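Local coordinates for choline kinase (Cryptosporidium parvum, PDB 3MES), which probably transfers phosphate from ATP to choline, and perhaps to ethanolamine, and is seen here with ADP and magnesium bound, at residues V353-K358 with N418-N423; F319-Y324 with K406-D411. All blocks are in the same frame, centred on the assembly; numbering follows the deposited sequence.

Contact 1: V353-K358 with N418-N423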
loop_
_atom_site.group_PDB
_atom_site.type_symbol
_atom_site.label_atom_id
_atom_site.label_comp_id
_atom_site.label_asym_id
_atom_site.label_seq_id
_atom_site.Cartn_x
_atom_site.Cartn_y
_atom_site.Cartn_z
ATOM N N VAL B 353 7.170 18.499 -7.858
ATOM C CA VAL B 353 6.501 18.319 -6.574
ATOM C C VAL B 353 6.346 19.656 -5.850
ATOM O O VAL B 353 5.258 20.002 -5.392
ATOM C CB VAL B 353 7.257 17.325 -5.676
ATOM C CG1 VAL B 353 6.683 17.339 -4.270
ATOM C CG2 VAL B 353 7.193 15.925 -6.269
ATOM N N HIS B 354 7.442 20.403 -5.758
ATOM C CA HIS B 354 7.426 21.722 -5.143
ATOM C C HIS B 354 6.303 22.584 -5.711
ATOM O O HIS B 354 5.570 23.227 -4.968
ATOM C CB HIS B 354 8.777 22.411 -5.346
ATOM C CG HIS B 354 8.858 23.781 -4.746
ATOM N ND1 HIS B 354 8.518 24.922 -5.443
ATOM C CD2 HIS B 354 9.257 24.194 -3.518
ATOM C CE1 HIS B 354 8.698 25.979 -4.670
ATOM N NE2 HIS B 354 9.145 25.565 -3.495
ATOM N N ILE B 355 6.173 22.594 -7.032
ATOM C CA ILE B 355 5.139 23.383 -7.692
ATOM C C ILE B 355 3.734 22.861 -7.395
ATOM O O ILE B 355 2.842 23.629 -7.029
ATOM C CB ILE B 355 5.344 23.423 -9.215
ATOM C CG1 ILE B 355 6.554 24.286 -9.569
ATOM C CG2 ILE B 355 4.102 23.960 -9.906
ATOM C CD1 ILE B 355 6.781 24.431 -11.056
ATOM N N MET B 356 3.542 21.556 -7.557
ATOM C CA MET B 356 2.223 20.960 -7.384
ATOM C C MET B 356 1.739 21.069 -5.944
ATOM O O MET B 356 0.551 21.266 -5.692
ATOM C CB MET B 356 2.217 19.496 -7.834
ATOM C CG MET B 356 0.877 18.809 -7.635
ATOM S SD MET B 356 0.785 17.180 -8.399
ATOM C CE MET B 356 -0.895 16.712 -7.992
ATOM N N THR B 357 2.663 20.941 -5.001
ATOM C CA THR B 357 2.307 21.023 -3.591
ATOM C C THR B 357 1.669 22.369 -3.254
ATOM O O THR B 357 0.656 22.427 -2.559
ATOM C CB THR B 357 3.524 20.793 -2.686
ATOM O OG1 THR B 357 4.102 19.517 -2.983
ATOM C CG2 THR B 357 3.108 20.826 -1.224
ATOM N N LYS B 358 2.262 23.449 -3.750
ATOM C CA LYS B 358 1.747 24.784 -3.465
ATOM C C LYS B 358 0.487 25.074 -4.279
ATOM O O LYS B 358 -0.397 25.804 -3.834
ATOM C CB LYS B 358 2.825 25.848 -3.704
ATOM C CG LYS B 358 3.281 25.964 -5.146
ATOM C CD LYS B 358 4.727 26.449 -5.243
ATOM C CE LYS B 358 4.882 27.877 -4.744
ATOM N NZ LYS B 358 6.230 28.426 -5.076
ATOM N N ASN B 418 -1.480 33.832 -10.373
ATOM C CA ASN B 418 -0.770 34.525 -11.442
ATOM C C ASN B 418 0.503 35.239 -10.993
ATOM O O ASN B 418 1.237 35.778 -11.820
ATOM C CB ASN B 418 -1.703 35.496 -12.176
ATOM C CG ASN B 418 -2.325 36.527 -11.252
ATOM O OD1 ASN B 418 -1.844 36.765 -10.142
ATOM N ND2 ASN B 418 -3.403 37.152 -11.713
ATOM N N SER B 419 0.771 35.235 -9.690
ATOM C CA SER B 419 1.952 35.918 -9.166
ATOM C C SER B 419 3.167 34.998 -9.036
ATOM O O SER B 419 4.252 35.452 -8.677
ATOM C CB SER B 419 1.647 36.583 -7.820
ATOM O OG SER B 419 1.414 35.620 -6.806
ATOM N N TRP B 420 2.988 33.711 -9.327
ATOM C CA TRP B 420 4.096 32.762 -9.231
ATOM C C TRP B 420 4.009 31.613 -10.237
ATOM O O TRP B 420 5.006 31.248 -10.860
ATOM C CB TRP B 420 4.221 32.212 -7.801
ATOM C CG TRP B 420 3.112 31.283 -7.392
ATOM C CD1 TRP B 420 1.938 31.622 -6.781
ATOM C CD2 TRP B 420 3.078 29.858 -7.556
ATOM N NE1 TRP B 420 1.176 30.501 -6.559
ATOM C CE2 TRP B 420 1.852 29.406 -7.026
ATOM C CE3 TRP B 420 3.963 28.924 -8.102
ATOM C CZ2 TRP B 420 1.489 28.057 -7.027
ATOM C CZ3 TRP B 420 3.601 27.587 -8.102
ATOM C CH2 TRP B 420 2.375 27.167 -7.569
ATOM N N LEU B 421 2.814 31.053 -10.395
ATOM C CA LEU B 421 2.619 29.872 -11.235
ATOM C C LEU B 421 3.276 29.985 -12.610
ATOM O O LEU B 421 3.822 29.010 -13.126
ATOM C CB LEU B 421 1.127 29.568 -11.392
ATOM C CG LEU B 421 0.767 28.323 -12.205
ATOM C CD1 LEU B 421 1.382 27.072 -11.589
ATOM C CD2 LEU B 421 -0.743 28.177 -12.330
ATOM N N PHE B 422 3.221 31.173 -13.203
ATOM C CA PHE B 422 3.715 31.360 -14.565
ATOM C C PHE B 422 5.149 31.894 -14.613
ATOM O O PHE B 422 5.671 32.185 -15.687
ATOM C CB PHE B 422 2.779 32.283 -15.353
ATOM C CG PHE B 422 1.329 31.909 -15.244
ATOM C CD1 PHE B 422 0.860 30.727 -15.796
ATOM C CD2 PHE B 422 0.432 32.739 -14.594
ATOM C CE1 PHE B 422 -0.475 30.378 -15.697
ATOM C CE2 PHE B 422 -0.904 32.397 -14.492
ATOM C CZ PHE B 422 -1.357 31.215 -15.044
ATOM N N ASN B 423 5.780 32.016 -13.449
ATOM C CA ASN B 423 7.146 32.523 -13.373
ATOM C C ASN B 423 8.148 31.390 -13.179
ATOM O O ASN B 423 8.912 31.062 -14.087
ATOM C CB ASN B 423 7.271 33.545 -12.253
#

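Contact 2: F319-Y324 with K406-D411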
loop_
_atom_site.group_PDB
_atom_site.type_symbol
_atom_site.label_atom_id
_atom_site.label_comp_id
_atom_site.label_asym_id
_atom_site.label_seq_id
_atom_site.Cartn_x
_atom_site.Cartn_y
_atom_site.Cartn_z
ATOM N N PHE B 319 -12.844 19.482 15.409
ATOM C CA PHE B 319 -11.971 20.046 14.393
ATOM C C PHE B 319 -10.705 20.613 15.015
ATOM O O PHE B 319 -10.729 21.156 16.119
ATOM C CB PHE B 319 -12.701 21.129 13.593
ATOM C CG PHE B 319 -13.073 22.340 14.403
ATOM C CD1 PHE B 319 -12.219 23.432 14.475
ATOM C CD2 PHE B 319 -14.275 22.391 15.087
ATOM C CE1 PHE B 319 -12.557 24.549 15.217
ATOM C CE2 PHE B 319 -14.621 23.508 15.830
ATOM C CZ PHE B 319 -13.759 24.588 15.895
ATOM N N LYS B 320 -9.593 20.468 14.304
ATOM C CA LYS B 320 -8.336 21.068 14.728
ATOM C C LYS B 320 -7.561 21.578 13.520
ATOM O O LYS B 320 -6.915 20.815 12.803
ATOM C CB LYS B 320 -7.508 20.083 15.557
ATOM C CG LYS B 320 -7.913 20.046 17.027
ATOM C CD LYS B 320 -7.340 18.834 17.749
ATOM C CE LYS B 320 -8.013 17.548 17.288
ATOM N NZ LYS B 320 -7.525 16.359 18.044
ATOM N N TYR B 321 -7.647 22.884 13.300
ATOM C CA TYR B 321 -7.034 23.521 12.145
ATOM C C TYR B 321 -5.535 23.229 12.052
ATOM O O TYR B 321 -4.991 23.075 10.957
ATOM C CB TYR B 321 -7.288 25.028 12.200
ATOM C CG TYR B 321 -6.872 25.782 10.963
ATOM C CD1 TYR B 321 -7.772 26.012 9.930
ATOM C CD2 TYR B 321 -5.583 26.276 10.830
ATOM C CE1 TYR B 321 -7.395 26.711 8.797
ATOM C CE2 TYR B 321 -5.199 26.975 9.703
ATOM C CZ TYR B 321 -6.106 27.190 8.691
ATOM O OH TYR B 321 -5.721 27.884 7.567
ATOM N N GLU B 322 -4.872 23.148 13.201
ATOM C CA GLU B 322 -3.432 22.908 13.234
ATOM C C GLU B 322 -3.081 21.518 12.717
ATOM O O GLU B 322 -1.923 21.241 12.403
ATOM C CB GLU B 322 -2.884 23.078 14.652
ATOM C CG GLU B 322 -3.166 24.433 15.275
ATOM C CD GLU B 322 -4.596 24.566 15.763
ATOM O OE1 GLU B 322 -5.283 23.528 15.903
ATOM O OE2 GLU B 322 -5.029 25.712 16.017
ATOM N N ASP B 323 -4.084 20.649 12.635
ATOM C CA ASP B 323 -3.862 19.265 12.232
ATOM C C ASP B 323 -3.708 19.113 10.721
ATOM O O ASP B 323 -3.278 18.064 10.237
ATOM C CB ASP B 323 -4.977 18.353 12.758
ATOM C CG ASP B 323 -4.776 17.965 14.217
ATOM O OD1 ASP B 323 -3.812 18.456 14.837
ATOM O OD2 ASP B 323 -5.579 17.165 14.742
ATOM N N TYR B 324 -4.064 20.152 9.972
ATOM C CA TYR B 324 -3.821 20.131 8.537
ATOM C C TYR B 324 -2.377 19.682 8.335
ATOM O O TYR B 324 -1.470 20.212 8.976
ATOM C CB TYR B 324 -4.053 21.510 7.919
ATOM C CG TYR B 324 -4.004 21.501 6.410
ATOM C CD1 TYR B 324 -5.112 21.117 5.665
ATOM C CD2 TYR B 324 -2.848 21.861 5.729
ATOM C CE1 TYR B 324 -5.072 21.094 4.286
ATOM C CE2 TYR B 324 -2.798 21.842 4.347
ATOM C CZ TYR B 324 -3.913 21.458 3.631
ATOM O OH TYR B 324 -3.877 21.438 2.253
ATOM N N LYS B 406 -7.703 31.218 3.299
ATOM C CA LYS B 406 -7.469 32.211 2.257
ATOM C C LYS B 406 -6.476 33.282 2.714
ATOM O O LYS B 406 -5.627 33.719 1.938
ATOM C CB LYS B 406 -8.786 32.851 1.815
ATOM C CG LYS B 406 -8.645 33.864 0.688
ATOM C CD LYS B 406 -10.009 34.274 0.153
ATOM C CE LYS B 406 -9.888 35.188 -1.058
ATOM N NZ LYS B 406 -9.485 36.573 -0.684
ATOM N N LYS B 407 -6.582 33.704 3.972
ATOM C CA LYS B 407 -5.620 34.654 4.525
ATOM C C LYS B 407 -4.224 34.041 4.578
ATOM O O LYS B 407 -3.228 34.727 4.362
ATOM C CB LYS B 407 -6.034 35.116 5.925
ATOM C CG LYS B 407 -7.086 36.219 5.942
ATOM C CD LYS B 407 -7.115 36.932 7.291
ATOM C CE LYS B 407 -5.945 37.907 7.448
ATOM N NZ LYS B 407 -4.637 37.225 7.674
ATOM N N GLU B 408 -4.159 32.746 4.870
ATOM C CA GLU B 408 -2.879 32.059 4.970
ATOM C C GLU B 408 -2.223 31.915 3.599
ATOM O O GLU B 408 -1.041 32.222 3.434
ATOM C CB GLU B 408 -3.045 30.693 5.642
ATOM C CG GLU B 408 -3.636 30.774 7.043
ATOM C CD GLU B 408 -3.381 29.526 7.872
ATOM O OE1 GLU B 408 -3.402 28.409 7.306
ATOM O OE2 GLU B 408 -3.159 29.669 9.096
ATOM N N LEU B 409 -2.998 31.458 2.620
ATOM C CA LEU B 409 -2.507 31.315 1.253
ATOM C C LEU B 409 -1.948 32.635 0.733
ATOM O O LEU B 409 -0.952 32.661 0.011
ATOM C CB LEU B 409 -3.622 30.819 0.329
ATOM C CG LEU B 409 -4.270 29.484 0.697
ATOM C CD1 LEU B 409 -5.207 29.021 -0.409
ATOM C CD2 LEU B 409 -3.208 28.429 0.977
ATOM N N ILE B 410 -2.605 33.730 1.102
ATOM C CA ILE B 410 -2.160 35.063 0.720
ATOM C C ILE B 410 -0.842 35.412 1.402
ATOM O O ILE B 410 0.140 35.751 0.743
ATOM C CB ILE B 410 -3.217 36.126 1.079
ATOM C CG1 ILE B 410 -4.457 35.958 0.199
ATOM C CG2 ILE B 410 -2.636 37.533 0.939
ATOM C CD1 ILE B 410 -5.636 36.801 0.635
ATOM N N ASP B 411 -0.826 35.322 2.727
ATOM C CA ASP B 411 0.376 35.619 3.495
ATOM C C ASP B 411 1.540 34.716 3.091
ATOM O O ASP B 411 2.704 35.077 3.258
ATOM C CB ASP B 411 0.097 35.500 4.996
ATOM C CG ASP B 411 1.311 35.040 5.781
ATOM O OD1 ASP B 411 1.952 35.887 6.440
ATOM O OD2 ASP B 411 1.629 33.831 5.736
#

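Contact 1: V353-K358 with N418-N423
K358, on helix 351-362, lies along one face of the six-membered ring of W420, in the chain's C-terminal tail. Its CB comes to 4.1 Å from W420 CH2, at the rim of the indole. CG follows over the same corner, where the modelled spacing is implausibly close and its detail doubtful. CD then passes over CH2 and CZ3, 3.3 Å from W420 CZ3. CE sits over the face in a CH-pi contact, 3.6 Å from the centroid of the six-membered ring and 12° off its normal. A bend at chi3 (-66°) turns the chain along the face instead of into it, and NZ finishes off-centre, 4.3 Å from that centroid and 29° off the normal, as a cation-pi partner. The opposite face is backed by CB of L421, so the indole is sandwiched between lysine and leucine. At the ring's edge, near its plane, I355 O lies 3.6 Å from W420 CH2. I355 CG2 touches W420 CZ3 at 4.1 Å and, more loosely, L421 CD1. W420 NE1 is hydrogen-bonded to the carbonyl of I414, which helps fix the rotation of the indole. The contact thus fastens the C-terminal tail to helix 351-362, away from the annotated sites, through an indole that meets lysine methylenes by dispersion and the ammonium, probably, by electrostatic attraction.

Contact 2: F319-Y324 with K406-D411
Y321 and E408 reach toward each other from opposite directions, the tyrosine from the short 3-10 segment 321-323, the glutamate from near the C-terminal end of helix 391-411. They meet at their polar ends: Y321 OH donates a hydrogen bond to E408 OE1. The modelled separation, 2.4 Å, is very short, and the hydroxyl is crowded against the carboxylate, so its exact place is uncertain. OE1 lies at the edge of the phenol ring, in its plane, whereas the carboxylate as a whole is turned 73° from that ring. The second oxygen, OE2, lies beside the ring, 3.4 Å from Y321 CE2, and its angle to the hydroxyl is too poor for a bond. Y321 CG stands anti to the backbone N (chi1 -172°), which sends the ring toward the helix, and E408 answers with a chain extended beyond CG.

The tight part of the contact ends with this pair. The backbones stay well apart, 11.9 Å between Y321 CA and E408 CA, and both touching residues remain partly exposed at the surface. Between 319-324 and 406-411 the direct link is the Y321–E408 pair alone; H401, Q404 and K405 of the same helix also meet the tyrosine and add to the grip. The side chain of Y321 comes within about 6 Å of that of Y307, a magnesium ligand, and about 13 Å of a bound magnesium ion, so the contact neighbours the metal site without entering it. If the hydrogen bond is real at a more ordinary length, the carboxylate would probably polarise the phenol O-H.

Both contacts lie in the helical part of the chain, on the same side of its centre. Their centres are 18 Å apart and their nearest atoms about 6 Å apart, without touching. Along the sequence their segments alternate: 319-324, 353-358, 406-411, 418-423. Helix 391-411 supplies the second segment of contact 2, and the tail following it supplies that of contact 1. They are linked indirectly: Y324 OH hydrogen-bonds E361, farther along helix 351-362, the helix of contact 1. The C-terminal end of the chain is thus tied back at two successive points, to the loop before helix 327-342 and then to helix 351-362.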